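Local coordinates for TRAP dicarboxylate ABC transporter, substrate-binding protein (Roseobacter denitrificans, PDB 4OVQ) that binds beta-D-glucuronate in its pocket and, as a periplasmic solute-binding protein of the TRAP family, probably delivers it to a membrane transporter, at residues R146-G151 with S227-I232; K153-P158 with N288-K293; N207-Y212 with G222-S227. All blocks are in the same frame, centred on the assembly; numbering follows the deposited sequence.

How the interactions relate
All three contacts gather on one four-stranded mixed sheet of the chain. Interactions 1 and 3 are buried and both touch the bound glucuronate. They share strand 223-230 and meet at Ser227. Interaction 1 pairs that strand with strand 146-150, and its chemistry mixes backbone bonds, serine hydroxyls and an arginine that grips the sugar. Interaction 3 lays the same strand against helix 209-214 through aromatic rings. Interaction 2 lies nearer the surface, at the end of strand 286-289, an outermost strand of the sheet, where asparagine amides and waters do most of the joining. It is tied to interaction 3 through Asn288 and Ser225, and to interaction 1 through Phe148 on Ile155.

Interaction 1: R146-G151 with S227-I232; sequences RSFYNG and SQHLII. With BDP (beta-D-glucopyranuronic acid), chain C.
Arg146 and Leu230 form an antiparallel hydrogen-bonded pair between strands 146-150 and 223-230, neighbours in the four-stranded mixed sheet of this TRAP solute-binding protein. Arg146 N donates to Leu230 O at 2.8 Å, nearly straight at 175°. The return bond from His229 N to Arg146 O is weak. The Arg146 side chain leaves the sheet on the same face as Leu230, its CD against Leu230 CB, the two side chains crossing at a slant. A bend at chi3 then turns the guanidinium toward the glucuronate. Arg146 NH1 donates to the ring oxygen O5 of the glucuronate at 3.0 Å, and NH2 to its carboxylate oxygen O6B. In the second shell Glu206 holds this arginine by a salt bridge to NE. The same Glu206 oxygen bonds NE2 of His229, which probably steadies both groups.

The imidazole of His229 lies between two neighbours. Arg146 O sits over the centre of one face, 3.4 Å above the plane, and the Phe148 ring covers the other. The two rings are inclined at 31°, with centroids 4.2 Å apart. An alanine in place of Phe148 would probably leave one face of the imidazole without its aromatic neighbour and open a gap there. Serine hydroxyls secure the next residues. Ser147 OG accepts from Gln228 N at 2.8 Å. Ser227 OG, lying between its own backbone N and carbonyl carbon (chi1 47°), takes the amide proton of Phe148 N at 3.2 Å and also shares a hydrogen bond with His229 ND1 at 2.8 Å.

Interaction 2: K153-P158 with N288-K293; sequences KPINTP and NEIADK
Asn288 meets the loop 153-158 with its side-chain amide. Its CG stands between the backbone N and the carbonyl carbon (chi1 70°), and the amide reaches across to Ile155 and Asn156. Asn288 ND2 donates to Ile155 O at 3.0 Å. The acceptor lies close to the Asn288 amide plane, but the donor sits well above the Ile155 carbonyl plane. A weak bond runs from Asn288 ND2 to Asn156 OD1 at 3.2 Å, where the two amide planes are turned 57° apart. ND2 also donates to Glu289 O of its own segment, so three oxygens share its two N-H groups. On the other branch, OD1 lies against Pro154 CB and is bonded to Ser225 OG. That same hydroxyl is hydrogen-bonded to Ile155 N.

Glu289 follows on strand 286-289, an outermost strand of the four-stranded mixed sheet, and its CB points away from the loop. The contact thus joins this sheet edge to the connection between strands 146-150 and 165-168. Ile290 follows with its apolar branches. Ile290 CG1 and CD1 both lie 3.7 Å from Ile155 O, while CG2 faces Asn156 O. Its CD1 also approaches Ile155 CG2, and Phe296 of helix 294-298 packs on both isoleucines.

From Ala291 onward, water carries the contact. One water links Ala291 N to Asn156 OD1. Two others donate to Asn156 O, and one of them accepts from Asp292 N at 3.1 Å. The other donates to Asp292 O at 2.6 Å. The side chain of Asp292 weakly caps Ala294 N.

Interaction 3: N207-Y212 with G222-S227; sequences NNWPSY and GFYSLS. With BDP (beta-D-glucopyranuronic acid), chain C.
Tyr224 reaches from strand 223-230 into the start of helix 209-214, its ring flanked by Trp209 and Tyr212. Its CG is anti to the backbone N (chi1 -169°), which turns the ring toward the helix start. The phenol Tyr224 OH donates to Asn207 O at 2.8 Å, slightly tilted from the carbonyl plane. The six-membered ring of Trp209 stacks face to face on Tyr224. Their centroids are 3.9 Å apart and their planes differ by 25°. The closest atoms, Trp209 CH2 and Tyr224 CD1, lie 3.3 Å apart. Leu226 CD2 touches the same indole at CZ2, the two side chains crossing at about a right angle.

Tyr212 also has CG anti to its backbone N, and its ring runs past Tyr224 in the opposite direction. Tyr224 CD2 lies over its face, offset toward the rim and 3.4 Å from Tyr212 CD2. The two planes are inclined at 40°. The Tyr212 hydroxyl is bonded to Ala221 O, and its ring also meets that of Tyr149.

Asn208 is the N-cap. Asn208 OD1 accepts from Ser211 N at 2.9 Å, while ND2 bonds Ala143 O. Asn207 turns its amide to the sugar. Asn207 OD1 accepts from glucuronate O1 at 2.6 Å and from Asn208 N, and its ND2 donates to glucuronate O5. The arrangement is an aromatic cluster beside an N-capped helix start, where Asn207, Asn208 and Ser211 belong to the glucuronate pocket.

Interaction 1: R146-G151 with S227-I232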
loop_
_atom_site.group_PDB
_atom_site.type_symbol
_atom_site.label_atom_id
_atom_site.label_comp_id
_atom_site.label_asym_id
_atom_site.label_seq_id
_atom_site.Cartn_x
_atom_site.Cartn_y
_atom_site.Cartn_z
ATOM N N ARG A 146 -1.249 -8.005 -3.148
ATOM C CA ARG A 146 -1.513 -7.548 -4.498
ATOM C C ARG A 146 -1.263 -8.668 -5.520
ATOM O O ARG A 146 -0.250 -9.355 -5.449
ATOM C CB ARG A 146 -0.606 -6.338 -4.824
ATOM C CG ARG A 146 -0.712 -5.214 -3.840
ATOM C CD ARG A 146 0.297 -4.103 -4.113
ATOM N NE ARG A 146 0.077 -3.383 -5.356
ATOM C CZ ARG A 146 -0.520 -2.194 -5.445
ATOM N NH1 ARG A 146 -1.094 -1.644 -4.382
ATOM N NH2 ARG A 146 -0.624 -1.620 -6.617
ATOM N N SER A 147 -2.191 -8.818 -6.451
ATOM C CA SER A 147 -2.098 -9.800 -7.530
ATOM C C SER A 147 -2.449 -9.191 -8.884
ATOM O O SER A 147 -3.135 -8.171 -8.953
ATOM C CB SER A 147 -3.058 -10.953 -7.276
ATOM O OG SER A 147 -2.662 -11.702 -6.141
ATOM N N PHE A 148 -2.001 -9.848 -9.957
ATOM C CA PHE A 148 -2.186 -9.345 -11.300
ATOM C C PHE A 148 -3.617 -9.464 -11.787
ATOM O O PHE A 148 -4.322 -10.438 -11.506
ATOM C CB PHE A 148 -1.303 -10.114 -12.305
ATOM C CG PHE A 148 0.166 -9.883 -12.127
ATOM C CD1 PHE A 148 0.714 -8.632 -12.357
ATOM C CD2 PHE A 148 1.016 -10.924 -11.766
ATOM C CE1 PHE A 148 2.072 -8.426 -12.208
ATOM C CE2 PHE A 148 2.354 -10.714 -11.620
ATOM C CZ PHE A 148 2.884 -9.449 -11.834
ATOM N N TYR A 149 -4.035 -8.494 -12.584
ATOM C CA TYR A 149 -5.264 -8.623 -13.335
ATOM C C TYR A 149 -5.124 -8.015 -14.732
ATOM O O TYR A 149 -4.389 -7.054 -14.929
ATOM C CB TYR A 149 -6.452 -8.014 -12.593
ATOM C CG TYR A 149 -6.295 -6.623 -11.988
ATOM C CD1 TYR A 149 -6.627 -5.499 -12.697
ATOM C CD2 TYR A 149 -5.945 -6.470 -10.653
ATOM C CE1 TYR A 149 -6.569 -4.237 -12.125
ATOM C CE2 TYR A 149 -5.865 -5.217 -10.056
ATOM C CZ TYR A 149 -6.185 -4.099 -10.803
ATOM O OH TYR A 149 -6.115 -2.858 -10.194
ATOM N N ASN A 150 -5.837 -8.582 -15.703
ATOM C CA ASN A 150 -5.821 -8.071 -17.067
ATOM C C ASN A 150 -7.051 -8.579 -17.798
ATOM O O ASN A 150 -7.767 -9.432 -17.279
ATOM C CB ASN A 150 -4.547 -8.457 -17.812
ATOM C CG ASN A 150 -4.546 -9.913 -18.252
ATOM O OD1 ASN A 150 -4.800 -10.210 -19.425
ATOM N ND2 ASN A 150 -4.261 -10.817 -17.322
ATOM N N GLY A 151 -7.275 -8.058 -18.998
ATOM C CA GLY A 151 -8.495 -8.340 -19.730
ATOM C C GLY A 151 -8.341 -9.432 -20.777
ATOM O O GLY A 151 -9.333 -9.888 -21.333
ATOM N N SER A 227 -1.146 -14.092 -7.932
ATOM C CA SER A 227 0.304 -14.074 -7.809
ATOM C C SER A 227 0.726 -13.664 -6.416
ATOM O O SER A 227 1.749 -14.097 -5.923
ATOM C CB SER A 227 0.880 -13.085 -8.827
ATOM O OG SER A 227 0.156 -11.860 -8.775
ATOM N N GLN A 228 -0.047 -12.778 -5.789
ATOM C CA GLN A 228 0.289 -12.300 -4.458
ATOM C C GLN A 228 1.770 -11.930 -4.352
ATOM O O GLN A 228 2.462 -12.286 -3.401
ATOM C CB GLN A 228 -0.081 -13.372 -3.433
ATOM C CG GLN A 228 -1.571 -13.672 -3.416
ATOM C CD GLN A 228 -1.933 -14.823 -2.492
ATOM O OE1 GLN A 228 -1.157 -15.764 -2.316
ATOM N NE2 GLN A 228 -3.118 -14.750 -1.900
ATOM N N HIS A 229 2.220 -11.140 -5.328
ATOM C CA HIS A 229 3.630 -10.811 -5.516
ATOM C C HIS A 229 4.125 -9.685 -4.618
ATOM O O HIS A 229 5.330 -9.560 -4.403
ATOM C CB HIS A 229 3.881 -10.430 -6.975
ATOM C CG HIS A 229 2.929 -9.395 -7.494
ATOM N ND1 HIS A 229 1.824 -9.717 -8.247
ATOM C CD2 HIS A 229 2.908 -8.050 -7.344
ATOM C CE1 HIS A 229 1.154 -8.615 -8.530
ATOM N NE2 HIS A 229 1.790 -7.591 -7.983
ATOM N N LEU A 230 3.206 -8.851 -4.121
ATOM C CA LEU A 230 3.556 -7.768 -3.208
ATOM C C LEU A 230 2.594 -7.805 -2.028
ATOM O O LEU A 230 1.365 -7.973 -2.233
ATOM C CB LEU A 230 3.452 -6.416 -3.921
ATOM C CG LEU A 230 4.583 -6.092 -4.916
ATOM C CD1 LEU A 230 4.217 -4.918 -5.830
ATOM C CD2 LEU A 230 5.878 -5.812 -4.171
ATOM N N ILE A 231 3.146 -7.636 -0.817
ATOM C CA ILE A 231 2.360 -7.528 0.399
ATOM C C ILE A 231 2.899 -6.289 1.119
ATOM O O ILE A 231 3.918 -6.323 1.795
ATOM C CB ILE A 231 2.495 -8.809 1.250
ATOM C CG1 ILE A 231 2.003 -9.999 0.446
ATOM C CG2 ILE A 231 1.697 -8.679 2.529
ATOM C CD1 ILE A 231 2.198 -11.357 1.176
ATOM N N ILE A 232 2.224 -5.163 0.878
ATOM C CA ILE A 232 2.688 -3.846 1.285
ATOM C C ILE A 232 1.722 -3.279 2.331
ATOM O O ILE A 232 0.519 -3.225 2.077
ATOM C CB ILE A 232 2.727 -2.918 0.048
ATOM C CG1 ILE A 232 3.607 -3.520 -1.047
ATOM C CG2 ILE A 232 3.200 -1.551 0.445
ATOM C CD1 ILE A 232 3.680 -2.673 -2.309
HETATM C C1 BDP C . -3.989 0.350 -3.165
HETATM C C2 BDP C . -3.515 1.259 -2.060
HETATM C C3 BDP C . -3.619 2.634 -2.558
HETATM C C4 BDP C . -2.782 2.807 -3.782
HETATM C C5 BDP C . -3.205 1.826 -4.850
HETATM C C6 BDP C . -2.347 1.914 -6.123
HETATM O O2 BDP C . -4.467 1.068 -0.959
HETATM O O3 BDP C . -2.994 3.464 -1.510
HETATM O O4 BDP C . -2.908 4.202 -4.287
HETATM O O5 BDP C . -3.160 0.490 -4.368
HETATM O O6A BDP C . -1.917 3.045 -6.495
HETATM O O1 BDP C . -3.919 -1.005 -2.827
HETATM O O6B BDP C . -2.279 0.843 -6.774
#

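Interaction 2: K153-P158 with N288-K293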
loop_
_atom_site.group_PDB
_atom_site.type_symbol
_atom_site.label_atom_id
_atom_site.label_comp_id
_atom_site.label_asym_id
_atom_site.label_seq_id
_atom_site.Cartn_x
_atom_site.Cartn_y
_atom_site.Cartn_z
ATOM N N LYS A 153 -6.007 -12.591 -20.714
ATOM C CA LYS A 153 -5.758 -13.993 -20.408
ATOM C C LYS A 153 -5.282 -14.218 -18.988
ATOM O O LYS A 153 -4.744 -13.313 -18.363
ATOM C CB LYS A 153 -4.669 -14.527 -21.338
ATOM C CG LYS A 153 -3.335 -13.811 -21.158
ATOM C CD LYS A 153 -2.343 -14.153 -22.253
ATOM C CE LYS A 153 -1.092 -13.327 -22.099
ATOM N NZ LYS A 153 0.013 -13.789 -22.969
ATOM N N PRO A 154 -5.458 -15.440 -18.475
ATOM C CA PRO A 154 -4.862 -15.787 -17.186
ATOM C C PRO A 154 -3.342 -15.702 -17.205
ATOM O O PRO A 154 -2.720 -15.924 -18.246
ATOM C CB PRO A 154 -5.265 -17.259 -16.996
ATOM C CG PRO A 154 -6.460 -17.454 -17.865
ATOM C CD PRO A 154 -6.304 -16.521 -19.017
ATOM N N ILE A 155 -2.761 -15.392 -16.052
ATOM C CA ILE A 155 -1.318 -15.477 -15.837
ATOM C C ILE A 155 -1.008 -16.653 -14.919
ATOM O O ILE A 155 -1.489 -16.700 -13.785
ATOM C CB ILE A 155 -0.779 -14.193 -15.164
ATOM C CG1 ILE A 155 -0.875 -13.022 -16.134
ATOM C CG2 ILE A 155 0.661 -14.397 -14.695
ATOM C CD1 ILE A 155 -0.828 -11.649 -15.419
ATOM N N ASN A 156 -0.222 -17.613 -15.412
ATOM C CA ASN A 156 0.201 -18.747 -14.595
ATOM C C ASN A 156 1.703 -18.882 -14.497
ATOM O O ASN A 156 2.218 -19.447 -13.536
ATOM C CB ASN A 156 -0.397 -20.059 -15.119
ATOM C CG ASN A 156 -1.856 -20.183 -14.795
ATOM O OD1 ASN A 156 -2.229 -20.447 -13.648
ATOM N ND2 ASN A 156 -2.698 -19.945 -15.789
ATOM N N THR A 157 2.404 -18.354 -15.491
ATOM C CA THR A 157 3.859 -18.398 -15.503
ATOM C C THR A 157 4.385 -17.049 -15.951
ATOM O O THR A 157 3.641 -16.263 -16.546
ATOM C CB THR A 157 4.380 -19.511 -16.449
ATOM O OG1 THR A 157 4.258 -19.098 -17.815
ATOM C CG2 THR A 157 3.593 -20.786 -16.235
ATOM N N PRO A 158 5.653 -16.746 -15.634
ATOM C CA PRO A 158 6.270 -15.514 -16.134
ATOM C C PRO A 158 6.110 -15.338 -17.641
ATOM O O PRO A 158 5.957 -14.218 -18.096
ATOM C CB PRO A 158 7.744 -15.684 -15.762
ATOM C CG PRO A 158 7.698 -16.490 -14.499
ATOM C CD PRO A 158 6.516 -17.438 -14.658
ATOM N N ASN A 288 -7.885 -17.291 -11.187
ATOM C CA ASN A 288 -6.984 -18.432 -11.111
ATOM C C ASN A 288 -5.919 -18.280 -10.013
ATOM O O ASN A 288 -5.452 -17.179 -9.706
ATOM C CB ASN A 288 -6.327 -18.705 -12.468
ATOM C CG ASN A 288 -5.341 -17.639 -12.859
ATOM O OD1 ASN A 288 -5.734 -16.540 -13.236
ATOM N ND2 ASN A 288 -4.052 -17.959 -12.785
ATOM N N GLU A 289 -5.591 -19.406 -9.384
ATOM C CA GLU A 289 -4.442 -19.506 -8.502
ATOM C C GLU A 289 -3.189 -19.663 -9.352
ATOM O O GLU A 289 -3.267 -20.050 -10.513
ATOM C CB GLU A 289 -4.580 -20.725 -7.571
ATOM C CG GLU A 289 -5.830 -20.731 -6.697
ATOM C CD GLU A 289 -5.662 -19.941 -5.426
ATOM O OE1 GLU A 289 -4.568 -19.380 -5.224
ATOM O OE2 GLU A 289 -6.619 -19.889 -4.619
ATOM N N ILE A 290 -2.039 -19.341 -8.768
ATOM C CA ILE A 290 -0.740 -19.616 -9.391
ATOM C C ILE A 290 -0.049 -20.740 -8.603
ATOM O O ILE A 290 0.552 -20.499 -7.547
ATOM C CB ILE A 290 0.181 -18.367 -9.429
ATOM C CG1 ILE A 290 -0.423 -17.290 -10.342
ATOM C CG2 ILE A 290 1.589 -18.764 -9.898
ATOM C CD1 ILE A 290 0.547 -16.181 -10.795
ATOM N N ALA A 291 -0.138 -21.962 -9.121
ATOM C CA ALA A 291 0.395 -23.137 -8.421
ATOM C C ALA A 291 1.900 -23.079 -8.142
ATOM O O ALA A 291 2.346 -23.383 -7.034
ATOM C CB ALA A 291 0.063 -24.393 -9.191
ATOM N N ASP A 292 2.676 -22.706 -9.152
ATOM C CA ASP A 292 4.123 -22.606 -9.001
ATOM C C ASP A 292 4.558 -21.137 -9.023
ATOM O O ASP A 292 4.835 -20.575 -10.087
ATOM C CB ASP A 292 4.828 -23.397 -10.106
ATOM C CG ASP A 292 6.317 -23.572 -9.848
ATOM O OD1 ASP A 292 6.745 -23.383 -8.690
ATOM O OD2 ASP A 292 7.055 -23.891 -10.806
ATOM N N LYS A 293 4.605 -20.514 -7.848
ATOM C CA LYS A 293 5.054 -19.128 -7.759
ATOM C C LYS A 293 6.574 -19.041 -7.820
ATOM O O LYS A 293 7.136 -17.956 -7.947
ATOM C CB LYS A 293 4.553 -18.461 -6.475
ATOM C CG LYS A 293 3.052 -18.271 -6.407
ATOM C CD LYS A 293 2.662 -17.558 -5.115
ATOM C CE LYS A 293 1.154 -17.445 -4.983
ATOM N NZ LYS A 293 0.775 -16.739 -3.746
HETATM O O HOH W 1 4.753 -20.525 -12.729
HETATM O O HOH W 2 2.074 -21.918 -12.109
HETATM O O HOH W 3 -1.377 -22.096 -11.915
#

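Interaction 3: N207-Y212 with G222-S227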
loop_
_atom_site.group_PDB
_atom_site.type_symbol
_atom_site.label_atom_id
_atom_site.label_comp_id
_atom_site.label_asym_id
_atom_site.label_seq_id
_atom_site.Cartn_x
_atom_site.Cartn_y
_atom_site.Cartn_z
ATOM N N ASN A 207 -3.270 -5.454 -7.808
ATOM C CA ASN A 207 -3.776 -4.873 -6.589
ATOM C C ASN A 207 -4.477 -5.899 -5.734
ATOM O O ASN A 207 -4.598 -7.043 -6.118
ATOM C CB ASN A 207 -4.711 -3.698 -6.874
ATOM C CG ASN A 207 -4.470 -2.553 -5.919
ATOM O OD1 ASN A 207 -4.512 -2.763 -4.707
ATOM N ND2 ASN A 207 -4.165 -1.364 -6.438
ATOM N N ASN A 208 -4.908 -5.477 -4.552
ATOM C CA ASN A 208 -5.683 -6.361 -3.675
ATOM C C ASN A 208 -7.146 -6.467 -4.157
ATOM O O ASN A 208 -7.588 -5.738 -5.044
ATOM C CB ASN A 208 -5.605 -5.839 -2.248
ATOM C CG ASN A 208 -5.989 -4.370 -2.132
ATOM O OD1 ASN A 208 -6.992 -3.923 -2.665
ATOM N ND2 ASN A 208 -5.160 -3.593 -1.411
ATOM N N TRP A 209 -7.914 -7.391 -3.569
ATOM C CA TRP A 209 -9.307 -7.557 -3.988
ATOM C C TRP A 209 -10.159 -6.310 -3.842
ATOM O O TRP A 209 -10.905 -5.956 -4.748
ATOM C CB TRP A 209 -10.015 -8.696 -3.246
ATOM C CG TRP A 209 -9.572 -10.058 -3.613
ATOM C CD1 TRP A 209 -8.777 -10.871 -2.876
ATOM C CD2 TRP A 209 -9.923 -10.797 -4.794
ATOM N NE1 TRP A 209 -8.597 -12.073 -3.516
ATOM C CE2 TRP A 209 -9.296 -12.056 -4.695
ATOM C CE3 TRP A 209 -10.694 -10.513 -5.927
ATOM C CZ2 TRP A 209 -9.425 -13.042 -5.690
ATOM C CZ3 TRP A 209 -10.814 -11.492 -6.917
ATOM C CH2 TRP A 209 -10.183 -12.742 -6.780
ATOM N N PRO A 210 -10.088 -5.623 -2.688
ATOM C CA PRO A 210 -10.959 -4.456 -2.525
ATOM C C PRO A 210 -10.714 -3.290 -3.509
ATOM O O PRO A 210 -11.648 -2.592 -3.905
ATOM C CB PRO A 210 -10.716 -4.045 -1.067
ATOM C CG PRO A 210 -10.275 -5.311 -0.397
ATOM C CD PRO A 210 -9.416 -5.981 -1.432
ATOM N N SER A 211 -9.462 -3.077 -3.894
ATOM C CA SER A 211 -9.141 -2.034 -4.875
ATOM C C SER A 211 -9.589 -2.455 -6.268
ATOM O O SER A 211 -10.117 -1.657 -7.017
ATOM C CB SER A 211 -7.642 -1.756 -4.913
ATOM O OG SER A 211 -7.202 -0.979 -3.813
ATOM N N TYR A 212 -9.366 -3.718 -6.601
ATOM C CA TYR A 212 -9.758 -4.263 -7.904
ATOM C C TYR A 212 -11.255 -4.067 -8.080
ATOM O O TYR A 212 -11.736 -3.671 -9.136
ATOM C CB TYR A 212 -9.417 -5.739 -7.936
ATOM C CG TYR A 212 -9.829 -6.548 -9.149
ATOM C CD1 TYR A 212 -9.443 -6.168 -10.432
ATOM C CD2 TYR A 212 -10.537 -7.751 -9.008
ATOM C CE1 TYR A 212 -9.778 -6.936 -11.521
ATOM C CE2 TYR A 212 -10.893 -8.504 -10.112
ATOM C CZ TYR A 212 -10.508 -8.090 -11.354
ATOM O OH TYR A 212 -10.853 -8.869 -12.427
ATOM N N GLY A 222 -11.054 -8.508 -16.613
ATOM C CA GLY A 222 -11.749 -9.574 -15.902
ATOM C C GLY A 222 -11.051 -10.890 -15.609
ATOM O O GLY A 222 -11.728 -11.863 -15.221
ATOM N N PHE A 223 -9.740 -10.960 -15.805
ATOM C CA PHE A 223 -8.954 -12.102 -15.316
ATOM C C PHE A 223 -8.140 -11.651 -14.103
ATOM O O PHE A 223 -7.364 -10.700 -14.200
ATOM C CB PHE A 223 -7.991 -12.633 -16.387
ATOM C CG PHE A 223 -8.672 -13.243 -17.578
ATOM C CD1 PHE A 223 -9.164 -14.532 -17.520
ATOM C CD2 PHE A 223 -8.802 -12.532 -18.749
ATOM C CE1 PHE A 223 -9.788 -15.093 -18.612
ATOM C CE2 PHE A 223 -9.420 -13.087 -19.844
ATOM C CZ PHE A 223 -9.915 -14.366 -19.769
ATOM N N TYR A 224 -8.300 -12.327 -12.971
ATOM C CA TYR A 224 -7.532 -12.010 -11.765
ATOM C C TYR A 224 -6.731 -13.252 -11.397
ATOM O O TYR A 224 -7.286 -14.351 -11.213
ATOM C CB TYR A 224 -8.467 -11.603 -10.633
ATOM C CG TYR A 224 -7.829 -10.990 -9.390
ATOM C CD1 TYR A 224 -7.415 -11.794 -8.336
ATOM C CD2 TYR A 224 -7.712 -9.608 -9.247
ATOM C CE1 TYR A 224 -6.861 -11.237 -7.179
ATOM C CE2 TYR A 224 -7.162 -9.037 -8.109
ATOM C CZ TYR A 224 -6.729 -9.859 -7.076
ATOM O OH TYR A 224 -6.204 -9.306 -5.928
ATOM N N SER A 225 -5.421 -13.088 -11.323
ATOM C CA SER A 225 -4.494 -14.189 -11.098
ATOM C C SER A 225 -3.748 -13.969 -9.797
ATOM O O SER A 225 -3.034 -12.979 -9.654
ATOM C CB SER A 225 -3.486 -14.296 -12.258
ATOM O OG SER A 225 -4.114 -14.575 -13.496
ATOM N N LEU A 226 -3.892 -14.916 -8.868
ATOM C CA LEU A 226 -3.407 -14.788 -7.497
ATOM C C LEU A 226 -1.909 -14.997 -7.328
ATOM O O LEU A 226 -1.455 -15.922 -6.644
ATOM C CB LEU A 226 -4.178 -15.733 -6.563
ATOM C CG LEU A 226 -5.638 -15.310 -6.376
ATOM C CD1 LEU A 226 -6.543 -16.466 -6.005
ATOM C CD2 LEU A 226 -5.757 -14.219 -5.320
ATOM N N SER A 227 -1.146 -14.092 -7.932
ATOM C CA SER A 227 0.304 -14.074 -7.809
ATOM C C SER A 227 0.726 -13.664 -6.416
ATOM O O SER A 227 1.749 -14.097 -5.923
ATOM C CB SER A 227 0.880 -13.085 -8.827
ATOM O OG SER A 227 0.156 -11.860 -8.775
HETATM C C1 BDP C . -3.989 0.350 -3.165
HETATM C C2 BDP C . -3.515 1.259 -2.060
HETATM C C3 BDP C . -3.619 2.634 -2.558
HETATM C C4 BDP C . -2.782 2.807 -3.782
HETATM C C5 BDP C . -3.205 1.826 -4.850
HETATM C C6 BDP C . -2.347 1.914 -6.123
HETATM O O2 BDP C . -4.467 1.068 -0.959
HETATM O O3 BDP C . -2.994 3.464 -1.510
HETATM O O4 BDP C . -2.908 4.202 -4.287
HETATM O O5 BDP C . -3.160 0.490 -4.368
HETATM O O6A BDP C . -1.917 3.045 -6.495
HETATM O O1 BDP C . -3.919 -1.005 -2.827
HETATM O O6B BDP C . -2.279 0.843 -6.774
#